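Local coordinates for 450aa long hypothetical fmu protein (PDB 2YXL) that binds the S-adenosylmethionine analogue sinefungin and probably methylates cytosine in RNA at carbon 5, as in the RsmB/NOP family to which it belongs, at residues 20-25 and 89-94; 72-77 and 131-136; 96-101 and 138-143. One frame throughout, in Å; residues are numbered along the deposited sequence.

Interaction 1. Residues 20-25 and 89-94; sequences EAIRLG and ALRVAV
I22 and V92 meet through one branch each, and their side chains run at a slant to one another. CG1 of I22 lies 4.0 Å from CG2 of V92. Both residues point toward the opposite helix. Their CA atoms are the closest pair of the two segments, 7.8 Å apart. The first torsion of I22 (chi1 -66°) sets CG1 beside its own backbone N and opposite the carbonyl carbon, which aims this branch at V92. CG2 takes the other side and approaches the aliphatic part of R91, with 4.3 Å between I22 CG2 and R91 CD. I22 is thus forked over two neighbours on helix 84-99.

R91 has a nearly extended chain, with chi2 and chi3 both at 169°. It passes I22 with its CD methylene and carries the guanidinium group beyond it. There NH2 forms a salt bridge with D68 of helix 47-75, and NH1 forms one with E26, just after segment 20-25. A water lies 2.8 Å from R91 NH1 and 3.3 Å from I22 O, but both of these bonds are weak.

The contact joins the end region of helix 12-24 to the middle of helix 84-99 in the helical N-terminal part of the chain. F57 and I60 of helix 47-75 also touch I22, so three helices meet at this isoleucine. The touching residues are buried. Direct contact between the segments is therefore apolar and small, while the charge of R91 is answered by two carboxylates from outside them.

Interaction 2. Residues 72-77 and 131-136; sequences KEIVGV and WDLLDK
V75 sets its CG2 methyl against the branched end of L133. CG2 of V75 is 3.7 Å from CD1 of L133 and 4.1 Å from CD2 of L133, so one methyl touches both tips of the leucine. V75 and L133 are set roughly perpendicular to each other. L133 points toward helix 47-75. V75 reaches it with the methyl that lies beside its own backbone N, because chi1 of 162° turns CG1 to the side opposite that N.

I74, one residue earlier, makes the second contact. Its CG2 lies 3.8 Å from CB of K136, and the two side chains lie alongside, with their ends running opposite ways. I74 CG2 is also at the edge of contact with L133 CD2, at 4.5 Å. K136 takes part through the base of its side chain. Its chain bends at chi2 (-94°) and again at chi3 (99°), and its amino end leads away from segment 72-77, which probably keeps the charge clear of the apolar patch. The lysine thus packs as a hydrocarbon near the backbone.

The patch extends beyond these residues. I74 also touches I137, V75 touches Y129, and L133 rests on L90 of helix 84-99. On the far side of helix 124-138, D135 forms a salt bridge with R111 of helix 104-121.

The contact sits at the C-terminal end of helix 47-75. The arrangement is a surface helix-helix contact, in which the last turn of one helix packs on a neighbour within the all-helical N-terminal region, away from the sinefungin pocket.

Interaction 3. Residues 96-101 and 138-143; sequences IALFHD and FEYKPN
F138 opens the segment by laying one ring face over the methyl of A97. A97 CB is 4.1 Å from the centroid of the F138 ring and 28° off the ring normal, which makes a CH-pi contact. The methyl is displaced toward one side of the ring, with F138 CE2 nearest at 3.7 Å from A97 CB. P102, I107 and L110 also touch this ring.

Y140 comes next and turns toward helix 84-99. Here L98 meets the ring at its edge, in the ring plane, with L98 CD2 3.8 Å from Y140 CD2. Chi1 of 170° turns the ring opposite its own backbone N, which places this edge beside L98. Its hydroxyl is hydrogen-bonded to E73 of helix 47-75.

P142 finishes the run. Its CG is 3.9 Å from L98 CD2, so a single leucine methyl touches both the tyrosine and the proline.

The segment thus lies along the last turn of helix 84-99 as the chain leaves helix 124-138. The contact between the two segments is wholly apolar and rests on one alanine and one leucine. It uses a ring face at A97 and a ring edge at L98, so it depends on close fit rather than on charge.

All three contacts lie in the helical N-terminal region, away from the annotated sites. Interaction 1 is buried; interactions 2 and 3 are at the surface. Interactions 1 and 3 both use helix 84-99, at its middle and its end. Interaction 2 joins helices 47-75 and 124-138, and interaction 3 uses the loop that follows the latter. Interactions 1 and 2 meet by apolar packing, with A93 CB 4.1 Å from L134 CD2. Interactions 2 and 3 are joined by a polar link from Y140 as well as by packing. Aliphatic groups make interactions 1 and 2, whereas interaction 3 adds aromatic rings.

Interaction 1. Residues 20-25 and 89-94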
ATOM      1  N   GLU A  20       4.489  -6.520 -18.693  1.00 34.07           N
ATOM      2  CA  GLU A  20       3.161  -5.916 -18.609  1.00 34.12           C
ATOM      3  C   GLU A  20       2.802  -5.512 -17.174  1.00 34.04           C
ATOM      4  O   GLU A  20       2.177  -4.473 -16.963  1.00 34.25           O
ATOM      5  CB  GLU A  20       2.089  -6.823 -19.233  1.00 34.14           C
ATOM      6  CG  GLU A  20       0.662  -6.263 -19.145  1.00 35.01           C
ATOM      7  CD  GLU A  20      -0.118  -6.325 -20.458  1.00 36.25           C
ATOM      8  OE1 GLU A  20      -1.066  -5.523 -20.614  1.00 36.90           O
ATOM      9  OE2 GLU A  20       0.204  -7.157 -21.335  1.00 36.48           O
ATOM     10  N   ALA A  21       3.218  -6.314 -16.196  1.00 33.72           N
ATOM     11  CA  ALA A  21       2.958  -6.003 -14.788  1.00 33.50           C
ATOM     12  C   ALA A  21       3.722  -4.760 -14.339  1.00 33.36           C
ATOM     13  O   ALA A  21       3.182  -3.920 -13.617  1.00 33.23           O
ATOM     14  CB  ALA A  21       3.298  -7.195 -13.896  1.00 33.35           C
ATOM     15  N   ILE A  22       4.977  -4.658 -14.772  1.00 33.26           N
ATOM     16  CA  ILE A  22       5.826  -3.516 -14.449  1.00 33.31           C
ATOM     17  C   ILE A  22       5.328  -2.260 -15.170  1.00 33.63           C
ATOM     18  O   ILE A  22       5.314  -1.169 -14.587  1.00 33.71           O
ATOM     19  CB  ILE A  22       7.322  -3.814 -14.758  1.00 33.17           C
ATOM     20  CG1 ILE A  22       7.862  -4.918 -13.830  1.00 33.13           C
ATOM     21  CG2 ILE A  22       8.183  -2.564 -14.653  1.00 32.89           C
ATOM     22  CD1 ILE A  22       7.769  -4.625 -12.327  1.00 32.40           C
ATOM     23  N   ARG A  23       4.902  -2.422 -16.421  1.00 33.72           N
ATOM     24  CA  ARG A  23       4.333  -1.316 -17.185  1.00 33.91           C
ATOM     25  C   ARG A  23       3.029  -0.828 -16.562  1.00 34.21           C
ATOM     26  O   ARG A  23       2.856   0.375 -16.351  1.00 34.29           O
ATOM     27  CB  ARG A  23       4.115  -1.703 -18.657  1.00 33.80           C
ATOM     28  CG  ARG A  23       3.685  -0.550 -19.571  1.00 33.02           C
ATOM     29  CD  ARG A  23       2.181  -0.287 -19.495  1.00 32.31           C
ATOM     30  NE  ARG A  23       1.800   0.961 -20.152  1.00 32.01           N
ATOM     31  CZ  ARG A  23       1.861   2.166 -19.586  1.00 31.75           C
ATOM     32  NH1 ARG A  23       2.296   2.313 -18.338  1.00 31.51           N
ATOM     33  NH2 ARG A  23       1.494   3.235 -20.280  1.00 30.99           N
ATOM     34  N   LEU A  24       2.117  -1.754 -16.273  1.00 34.55           N
ATOM     35  CA  LEU A  24       0.818  -1.391 -15.704  1.00 35.02           C
ATOM     36  C   LEU A  24       0.932  -0.897 -14.266  1.00 35.31           C
ATOM     37  O   LEU A  24       0.098  -0.111 -13.811  1.00 35.41           O
ATOM     38  CB  LEU A  24      -0.181  -2.546 -15.797  1.00 34.95           C
ATOM     39  CG  LEU A  24      -0.701  -2.965 -17.177  1.00 35.27           C
ATOM     40  CD1 LEU A  24      -1.632  -4.156 -17.018  1.00 35.69           C
ATOM     41  CD2 LEU A  24      -1.405  -1.833 -17.912  1.00 34.81           C
ATOM     42  N   GLY A  25       1.969  -1.351 -13.565  1.00 35.73           N
ATOM     43  CA  GLY A  25       2.232  -0.938 -12.185  1.00 36.33           C
ATOM     44  C   GLY A  25       2.529   0.542 -12.053  1.00 36.86           C
ATOM     45  O   GLY A  25       2.458   1.107 -10.961  1.00 36.86           O
ATOM     46  N   ALA A  89      10.469  -2.876 -19.984  1.00 30.56           N
ATOM     47  CA  ALA A  89      11.309  -3.967 -20.480  1.00 30.79           C
ATOM     48  C   ALA A  89      12.750  -3.824 -19.995  1.00 30.94           C
ATOM     49  O   ALA A  89      13.366  -4.808 -19.572  1.00 31.19           O
ATOM     50  CB  ALA A  89      11.256  -4.050 -21.995  1.00 30.68           C
ATOM     51  N   LEU A  90      13.275  -2.601 -20.047  1.00 30.87           N
ATOM     52  CA  LEU A  90      14.634  -2.327 -19.595  1.00 30.84           C
ATOM     53  C   LEU A  90      14.793  -2.622 -18.100  1.00 31.06           C
ATOM     54  O   LEU A  90      15.798  -3.204 -17.685  1.00 31.21           O
ATOM     55  CB  LEU A  90      15.041  -0.887 -19.927  1.00 30.75           C
ATOM     56  CG  LEU A  90      15.307  -0.526 -21.396  1.00 30.61           C
ATOM     57  CD1 LEU A  90      15.568   0.956 -21.542  1.00 29.61           C
ATOM     58  CD2 LEU A  90      16.479  -1.328 -21.975  1.00 30.69           C
ATOM     59  N   ARG A  91      13.790  -2.252 -17.305  1.00 30.97           N
ATOM     60  CA  ARG A  91      13.794  -2.531 -15.867  1.00 31.23           C
ATOM     61  C   ARG A  91      13.814  -4.035 -15.578  1.00 31.34           C
ATOM     62  O   ARG A  91      14.573  -4.510 -14.730  1.00 31.30           O
ATOM     63  CB  ARG A  91      12.595  -1.869 -15.183  1.00 31.26           C
ATOM     64  CG  ARG A  91      12.744  -0.369 -14.990  1.00 31.36           C
ATOM     65  CD  ARG A  91      11.440   0.292 -14.568  1.00 31.78           C
ATOM     66  NE  ARG A  91      11.669   1.672 -14.136  1.00 32.38           N
ATOM     67  CZ  ARG A  91      10.715   2.537 -13.800  1.00 32.76           C
ATOM     68  NH1 ARG A  91       9.431   2.194 -13.842  1.00 32.62           N
ATOM     69  NH2 ARG A  91      11.050   3.762 -13.421  1.00 33.14           N
ATOM     70  N   VAL A  92      12.978  -4.772 -16.301  1.00 31.40           N
ATOM     71  CA  VAL A  92      12.901  -6.218 -16.188  1.00 31.40           C
ATOM     72  C   VAL A  92      14.244  -6.872 -16.542  1.00 31.67           C
ATOM     73  O   VAL A  92      14.737  -7.737 -15.803  1.00 31.53           O
ATOM     74  CB  VAL A  92      11.752  -6.774 -17.071  1.00 31.49           C
ATOM     75  CG1 VAL A  92      11.866  -8.285 -17.257  1.00 31.22           C
ATOM     76  CG2 VAL A  92      10.397  -6.404 -16.473  1.00 31.14           C
ATOM     77  N   ALA A  93      14.835  -6.437 -17.655  1.00 31.60           N
ATOM     78  CA  ALA A  93      16.093  -7.006 -18.144  1.00 31.75           C
ATOM     79  C   ALA A  93      17.276  -6.716 -17.220  1.00 31.91           C
ATOM     80  O   ALA A  93      18.085  -7.604 -16.950  1.00 31.94           O
ATOM     81  CB  ALA A  93      16.388  -6.530 -19.565  1.00 31.62           C
ATOM     82  N   VAL A  94      17.370  -5.477 -16.739  1.00 32.18           N
ATOM     83  CA  VAL A  94      18.447  -5.071 -15.832  1.00 32.44           C
ATOM     84  C   VAL A  94      18.362  -5.831 -14.505  1.00 32.61           C
ATOM     85  O   VAL A  94      19.377  -6.295 -13.985  1.00 32.69           O
ATOM     86  CB  VAL A  94      18.464  -3.530 -15.603  1.00 32.51           C
ATOM     87  CG1 VAL A  94      19.362  -3.149 -14.423  1.00 32.56           C
ATOM     88  CG2 VAL A  94      18.913  -2.808 -16.875  1.00 32.42           C
TER
HETATM   89  O   HOH W   1       7.890   0.677 -15.622  1.00 45.52           O

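Interaction 2. Residues 72-77 and 131-136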
ATOM      1  N   LYS A  72      20.353   4.541 -16.980  1.00 34.95           N
ATOM      2  CA  LYS A  72      20.930   5.819 -17.406  1.00 35.46           C
ATOM      3  C   LYS A  72      22.405   5.699 -17.812  1.00 35.56           C
ATOM      4  O   LYS A  72      22.832   6.327 -18.779  1.00 35.68           O
ATOM      5  CB  LYS A  72      20.752   6.894 -16.325  1.00 35.42           C
ATOM      6  CG  LYS A  72      21.265   8.272 -16.740  1.00 35.76           C
ATOM      7  CD  LYS A  72      21.100   9.301 -15.636  1.00 35.97           C
ATOM      8  CE  LYS A  72      21.723  10.631 -16.050  1.00 36.87           C
ATOM      9  NZ  LYS A  72      21.368  11.720 -15.094  1.00 37.73           N
ATOM     10  N   GLU A  73      23.168   4.892 -17.080  1.00 35.70           N
ATOM     11  CA  GLU A  73      24.578   4.662 -17.391  1.00 36.05           C
ATOM     12  C   GLU A  73      24.740   3.969 -18.740  1.00 35.95           C
ATOM     13  O   GLU A  73      25.616   4.330 -19.529  1.00 35.99           O
ATOM     14  CB  GLU A  73      25.252   3.820 -16.300  1.00 36.01           C
ATOM     15  CG  GLU A  73      25.435   4.531 -14.968  1.00 36.45           C
ATOM     16  CD  GLU A  73      26.151   3.674 -13.928  1.00 36.93           C
ATOM     17  OE1 GLU A  73      27.086   2.922 -14.295  1.00 38.17           O
ATOM     18  OE2 GLU A  73      25.786   3.762 -12.733  1.00 38.00           O
ATOM     19  N   ILE A  74      23.887   2.982 -18.998  1.00 35.98           N
ATOM     20  CA  ILE A  74      23.960   2.187 -20.223  1.00 35.83           C
ATOM     21  C   ILE A  74      23.407   2.960 -21.415  1.00 35.83           C
ATOM     22  O   ILE A  74      24.061   3.068 -22.452  1.00 35.91           O
ATOM     23  CB  ILE A  74      23.217   0.831 -20.061  1.00 35.86           C
ATOM     24  CG1 ILE A  74      23.922  -0.041 -19.014  1.00 35.81           C
ATOM     25  CG2 ILE A  74      23.104   0.100 -21.402  1.00 35.36           C
ATOM     26  CD1 ILE A  74      23.077  -1.187 -18.482  1.00 35.83           C
ATOM     27  N   VAL A  75      22.205   3.506 -21.246  1.00 35.76           N
ATOM     28  CA  VAL A  75      21.460   4.153 -22.325  1.00 35.65           C
ATOM     29  C   VAL A  75      21.926   5.586 -22.604  1.00 35.38           C
ATOM     30  O   VAL A  75      21.974   6.007 -23.755  1.00 35.51           O
ATOM     31  CB  VAL A  75      19.936   4.111 -22.030  1.00 35.82           C
ATOM     32  CG1 VAL A  75      19.168   5.126 -22.862  1.00 36.33           C
ATOM     33  CG2 VAL A  75      19.399   2.704 -22.254  1.00 35.98           C
ATOM     34  N   GLY A  76      22.262   6.329 -21.551  1.00 35.16           N
ATOM     35  CA  GLY A  76      22.713   7.714 -21.698  1.00 34.70           C
ATOM     36  C   GLY A  76      21.764   8.754 -21.128  1.00 34.47           C
ATOM     37  O   GLY A  76      22.170   9.887 -20.860  1.00 34.54           O
ATOM     38  N   VAL A  77      20.499   8.376 -20.948  1.00 34.11           N
ATOM     39  CA  VAL A  77      19.476   9.270 -20.394  1.00 33.74           C
ATOM     40  C   VAL A  77      18.627   8.555 -19.347  1.00 33.43           C
ATOM     41  O   VAL A  77      18.600   7.324 -19.296  1.00 33.47           O
ATOM     42  CB  VAL A  77      18.527   9.827 -21.495  1.00 33.84           C
ATOM     43  CG1 VAL A  77      19.279  10.745 -22.462  1.00 33.97           C
ATOM     44  CG2 VAL A  77      17.833   8.690 -22.246  1.00 33.85           C
ATOM     45  N   TRP A 131      16.424  -4.592 -28.442  1.00 34.57           N
ATOM     46  CA  TRP A 131      17.263  -5.657 -28.973  1.00 34.73           C
ATOM     47  C   TRP A 131      18.727  -5.221 -29.060  1.00 35.01           C
ATOM     48  O   TRP A 131      19.629  -5.986 -28.707  1.00 35.03           O
ATOM     49  CB  TRP A 131      16.738  -6.064 -30.353  1.00 34.62           C
ATOM     50  CG  TRP A 131      17.245  -7.377 -30.863  1.00 34.33           C
ATOM     51  CD1 TRP A 131      16.670  -8.603 -30.681  1.00 34.24           C
ATOM     52  CD2 TRP A 131      18.417  -7.595 -31.654  1.00 33.91           C
ATOM     53  NE1 TRP A 131      17.415  -9.574 -31.306  1.00 33.89           N
ATOM     54  CE2 TRP A 131      18.493  -8.986 -31.912  1.00 34.10           C
ATOM     55  CE3 TRP A 131      19.413  -6.755 -32.169  1.00 33.77           C
ATOM     56  CZ2 TRP A 131      19.530  -9.557 -32.664  1.00 34.04           C
ATOM     57  CZ3 TRP A 131      20.444  -7.322 -32.922  1.00 34.28           C
ATOM     58  CH2 TRP A 131      20.492  -8.713 -33.157  1.00 34.26           C
ATOM     59  N   ASP A 132      18.946  -3.986 -29.510  1.00 35.35           N
ATOM     60  CA  ASP A 132      20.279  -3.390 -29.622  1.00 35.76           C
ATOM     61  C   ASP A 132      20.963  -3.140 -28.272  1.00 36.15           C
ATOM     62  O   ASP A 132      22.187  -3.027 -28.213  1.00 36.24           O
ATOM     63  CB  ASP A 132      20.216  -2.072 -30.408  1.00 35.56           C
ATOM     64  CG  ASP A 132      20.045  -2.279 -31.901  1.00 35.91           C
ATOM     65  OD1 ASP A 132      20.327  -3.392 -32.401  1.00 36.32           O
ATOM     66  OD2 ASP A 132      19.641  -1.317 -32.588  1.00 36.34           O
ATOM     67  N   LEU A 133      20.179  -3.047 -27.200  1.00 36.53           N
ATOM     68  CA  LEU A 133      20.725  -2.754 -25.872  1.00 37.24           C
ATOM     69  C   LEU A 133      21.033  -3.986 -25.018  1.00 37.71           C
ATOM     70  O   LEU A 133      21.807  -3.899 -24.058  1.00 37.68           O
ATOM     71  CB  LEU A 133      19.786  -1.832 -25.092  1.00 37.11           C
ATOM     72  CG  LEU A 133      19.662  -0.381 -25.547  1.00 37.24           C
ATOM     73  CD1 LEU A 133      18.473   0.246 -24.848  1.00 37.04           C
ATOM     74  CD2 LEU A 133      20.943   0.409 -25.286  1.00 36.73           C
ATOM     75  N   LEU A 134      20.427  -5.119 -25.361  1.00 38.38           N
ATOM     76  CA  LEU A 134      20.506  -6.316 -24.527  1.00 39.28           C
ATOM     77  C   LEU A 134      21.917  -6.734 -24.092  1.00 39.70           C
ATOM     78  O   LEU A 134      22.147  -6.990 -22.910  1.00 39.80           O
ATOM     79  CB  LEU A 134      19.768  -7.493 -25.167  1.00 39.37           C
ATOM     80  CG  LEU A 134      18.376  -7.834 -24.624  1.00 39.95           C
ATOM     81  CD1 LEU A 134      18.277  -9.345 -24.509  1.00 40.66           C
ATOM     82  CD2 LEU A 134      18.108  -7.208 -23.256  1.00 40.33           C
ATOM     83  N   ASP A 135      22.846  -6.788 -25.046  1.00 40.17           N
ATOM     84  CA  ASP A 135      24.231  -7.173 -24.766  1.00 40.84           C
ATOM     85  C   ASP A 135      24.934  -6.233 -23.785  1.00 41.35           C
ATOM     86  O   ASP A 135      25.655  -6.694 -22.896  1.00 41.53           O
ATOM     87  CB  ASP A 135      25.040  -7.308 -26.063  1.00 40.79           C
ATOM     88  CG  ASP A 135      24.866  -8.669 -26.731  1.00 40.88           C
ATOM     89  OD1 ASP A 135      25.330  -8.827 -27.879  1.00 41.25           O
ATOM     90  OD2 ASP A 135      24.269  -9.581 -26.116  1.00 40.63           O
ATOM     91  N   LYS A 136      24.714  -4.928 -23.942  1.00 41.99           N
ATOM     92  CA  LYS A 136      25.260  -3.921 -23.026  1.00 42.67           C
ATOM     93  C   LYS A 136      24.802  -4.169 -21.587  1.00 42.96           C
ATOM     94  O   LYS A 136      25.591  -4.050 -20.647  1.00 42.91           O
ATOM     95  CB  LYS A 136      24.857  -2.508 -23.467  1.00 42.71           C
ATOM     96  CG  LYS A 136      25.630  -1.954 -24.667  1.00 43.53           C
ATOM     97  CD  LYS A 136      26.836  -1.108 -24.239  1.00 44.47           C
ATOM     98  CE  LYS A 136      28.154  -1.887 -24.286  1.00 44.71           C
ATOM     99  NZ  LYS A 136      28.651  -2.079 -25.682  1.00 44.69           N
TER

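Interaction 3. Residues 96-101 and 138-143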
ATOM      1  N   ILE A  96      16.872  -8.788 -13.988  1.00 33.18           N
ATOM      2  CA  ILE A  96      17.134 -10.201 -14.241  1.00 33.02           C
ATOM      3  C   ILE A  96      18.634 -10.450 -14.433  1.00 33.27           C
ATOM      4  O   ILE A  96      19.183 -11.402 -13.875  1.00 33.30           O
ATOM      5  CB  ILE A  96      16.267 -10.749 -15.408  1.00 32.90           C
ATOM      6  CG1 ILE A  96      14.840 -11.007 -14.910  1.00 32.57           C
ATOM      7  CG2 ILE A  96      16.855 -12.029 -15.976  1.00 32.86           C
ATOM      8  CD1 ILE A  96      13.826 -11.310 -15.996  1.00 32.72           C
ATOM      9  N   ALA A  97      19.288  -9.571 -15.192  1.00 33.45           N
ATOM     10  CA  ALA A  97      20.721  -9.695 -15.471  1.00 33.67           C
ATOM     11  C   ALA A  97      21.601  -9.475 -14.239  1.00 33.83           C
ATOM     12  O   ALA A  97      22.592 -10.178 -14.052  1.00 33.96           O
ATOM     13  CB  ALA A  97      21.136  -8.752 -16.593  1.00 33.50           C
ATOM     14  N   LEU A  98      21.238  -8.505 -13.404  1.00 34.12           N
ATOM     15  CA  LEU A  98      22.054  -8.157 -12.241  1.00 34.36           C
ATOM     16  C   LEU A  98      21.839  -9.065 -11.037  1.00 34.35           C
ATOM     17  O   LEU A  98      22.776  -9.316 -10.281  1.00 34.25           O
ATOM     18  CB  LEU A  98      21.825  -6.702 -11.815  1.00 34.48           C
ATOM     19  CG  LEU A  98      22.293  -5.543 -12.702  1.00 35.11           C
ATOM     20  CD1 LEU A  98      22.123  -4.230 -11.942  1.00 35.35           C
ATOM     21  CD2 LEU A  98      23.734  -5.711 -13.170  1.00 35.52           C
ATOM     22  N   PHE A  99      20.615  -9.554 -10.857  1.00 34.47           N
ATOM     23  CA  PHE A  99      20.247 -10.188  -9.590  1.00 34.68           C
ATOM     24  C   PHE A  99      19.808 -11.653  -9.644  1.00 34.64           C
ATOM     25  O   PHE A  99      19.991 -12.381  -8.674  1.00 34.72           O
ATOM     26  CB  PHE A  99      19.176  -9.353  -8.873  1.00 34.85           C
ATOM     27  CG  PHE A  99      19.593  -7.932  -8.606  1.00 35.03           C
ATOM     28  CD1 PHE A  99      20.557  -7.641  -7.643  1.00 35.37           C
ATOM     29  CD2 PHE A  99      19.017  -6.884  -9.314  1.00 35.17           C
ATOM     30  CE1 PHE A  99      20.944  -6.328  -7.395  1.00 35.53           C
ATOM     31  CE2 PHE A  99      19.396  -5.566  -9.074  1.00 35.14           C
ATOM     32  CZ  PHE A  99      20.362  -5.288  -8.114  1.00 35.18           C
ATOM     33  N   HIS A 100      19.240 -12.088 -10.764  1.00 34.77           N
ATOM     34  CA  HIS A 100      18.554 -13.382 -10.792  1.00 34.71           C
ATOM     35  C   HIS A 100      19.212 -14.483 -11.621  1.00 34.82           C
ATOM     36  O   HIS A 100      18.630 -15.557 -11.781  1.00 34.77           O
ATOM     37  CB  HIS A 100      17.082 -13.199 -11.174  1.00 34.62           C
ATOM     38  CG  HIS A 100      16.360 -12.216 -10.307  1.00 34.49           C
ATOM     39  ND1 HIS A 100      16.153 -12.425  -8.961  1.00 33.99           N
ATOM     40  CD2 HIS A 100      15.809 -11.012 -10.593  1.00 34.47           C
ATOM     41  CE1 HIS A 100      15.502 -11.393  -8.455  1.00 34.03           C
ATOM     42  NE2 HIS A 100      15.280 -10.523  -9.424  1.00 34.40           N
ATOM     43  N   ASP A 101      20.411 -14.214 -12.136  1.00 34.97           N
ATOM     44  CA  ASP A 101      21.218 -15.213 -12.855  1.00 35.21           C
ATOM     45  C   ASP A 101      20.387 -16.123 -13.786  1.00 35.13           C
ATOM     46  O   ASP A 101      20.210 -17.317 -13.500  1.00 35.18           O
ATOM     47  CB  ASP A 101      22.042 -16.051 -11.858  1.00 35.32           C
ATOM     48  CG  ASP A 101      23.112 -16.900 -12.535  1.00 35.98           C
ATOM     49  OD1 ASP A 101      23.389 -16.691 -13.738  1.00 36.98           O
ATOM     50  OD2 ASP A 101      23.683 -17.784 -11.859  1.00 36.91           O
ATOM     51  N   PHE A 138      23.742  -7.125 -20.301  1.00 45.42           N
ATOM     52  CA  PHE A 138      24.329  -8.368 -19.798  1.00 46.27           C
ATOM     53  C   PHE A 138      25.836  -8.284 -19.539  1.00 46.75           C
ATOM     54  O   PHE A 138      26.396  -9.131 -18.846  1.00 46.72           O
ATOM     55  CB  PHE A 138      23.972  -9.552 -20.703  1.00 46.29           C
ATOM     56  CG  PHE A 138      22.581 -10.072 -20.480  1.00 46.57           C
ATOM     57  CD1 PHE A 138      21.539  -9.687 -21.313  1.00 46.46           C
ATOM     58  CD2 PHE A 138      22.309 -10.934 -19.419  1.00 46.86           C
ATOM     59  CE1 PHE A 138      20.245 -10.155 -21.103  1.00 46.42           C
ATOM     60  CE2 PHE A 138      21.017 -11.409 -19.201  1.00 47.04           C
ATOM     61  CZ  PHE A 138      19.981 -11.013 -20.048  1.00 46.56           C
ATOM     62  N   GLU A 139      26.475  -7.252 -20.084  1.00 47.58           N
ATOM     63  CA  GLU A 139      27.907  -7.027 -19.895  1.00 48.41           C
ATOM     64  C   GLU A 139      28.210  -5.901 -18.903  1.00 49.01           C
ATOM     65  O   GLU A 139      29.379  -5.601 -18.644  1.00 49.10           O
ATOM     66  CB  GLU A 139      28.577  -6.718 -21.235  1.00 48.40           C
ATOM     67  CG  GLU A 139      28.701  -7.908 -22.175  1.00 48.68           C
ATOM     68  CD  GLU A 139      29.008  -7.492 -23.603  1.00 49.13           C
ATOM     69  OE1 GLU A 139      28.659  -6.351 -23.983  1.00 49.57           O
ATOM     70  OE2 GLU A 139      29.593  -8.305 -24.350  1.00 49.36           O
ATOM     71  N   TYR A 140      27.165  -5.286 -18.352  1.00 49.74           N
ATOM     72  CA  TYR A 140      27.325  -4.147 -17.448  1.00 50.50           C
ATOM     73  C   TYR A 140      28.003  -4.528 -16.133  1.00 51.29           C
ATOM     74  O   TYR A 140      27.560  -5.446 -15.439  1.00 51.29           O
ATOM     75  CB  TYR A 140      25.975  -3.470 -17.169  1.00 50.31           C
ATOM     76  CG  TYR A 140      26.024  -2.447 -16.054  1.00 49.93           C
ATOM     77  CD1 TYR A 140      26.538  -1.170 -16.274  1.00 49.57           C
ATOM     78  CD2 TYR A 140      25.564  -2.760 -14.778  1.00 49.92           C
ATOM     79  CE1 TYR A 140      26.591  -0.230 -15.250  1.00 49.59           C
ATOM     80  CE2 TYR A 140      25.612  -1.828 -13.746  1.00 49.99           C
ATOM     81  CZ  TYR A 140      26.126  -0.567 -13.990  1.00 49.95           C
ATOM     82  OH  TYR A 140      26.173   0.355 -12.970  1.00 50.03           O
ATOM     83  N   LYS A 141      29.071  -3.803 -15.802  1.00 52.30           N
ATOM     84  CA  LYS A 141      29.781  -3.988 -14.534  1.00 53.38           C
ATOM     85  C   LYS A 141      29.273  -3.043 -13.436  1.00 54.02           C
ATOM     86  O   LYS A 141      29.477  -1.828 -13.516  1.00 54.08           O
ATOM     87  CB  LYS A 141      31.313  -3.886 -14.710  1.00 53.51           C
ATOM     88  CG  LYS A 141      31.810  -3.052 -15.906  1.00 53.89           C
ATOM     89  CD  LYS A 141      31.894  -1.557 -15.593  1.00 54.44           C
ATOM     90  CE  LYS A 141      32.596  -0.786 -16.709  1.00 54.22           C
ATOM     91  NZ  LYS A 141      31.747  -0.627 -17.928  1.00 54.28           N
ATOM     92  N   PRO A 142      28.598  -3.604 -12.410  1.00 54.68           N
ATOM     93  CA  PRO A 142      28.041  -2.826 -11.299  1.00 55.24           C
ATOM     94  C   PRO A 142      29.140  -2.167 -10.471  1.00 55.78           C
ATOM     95  O   PRO A 142      29.969  -2.857  -9.869  1.00 55.85           O
ATOM     96  CB  PRO A 142      27.292  -3.878 -10.465  1.00 55.22           C
ATOM     97  CG  PRO A 142      27.109  -5.044 -11.381  1.00 55.05           C
ATOM     98  CD  PRO A 142      28.320  -5.041 -12.251  1.00 54.74           C
ATOM     99  N   ASN A 143      29.134  -0.836 -10.449  1.00 56.38           N
ATOM    100  CA  ASN A 143      30.208  -0.063  -9.834  1.00 56.86           C
ATOM    101  C   ASN A 143      29.696   1.044  -8.896  1.00 57.16           C
ATOM    102  O   ASN A 143      29.487   2.181  -9.332  1.00 57.36           O
ATOM    103  CB  ASN A 143      31.116   0.515 -10.933  1.00 56.82           C
ATOM    104  CG  ASN A 143      32.379   1.161 -10.384  1.00 56.93           C
ATOM    105  OD1 ASN A 143      32.927   0.733  -9.366  1.00 56.91           O
ATOM    106  ND2 ASN A 143      32.852   2.195 -11.070  1.00 56.84           N
TER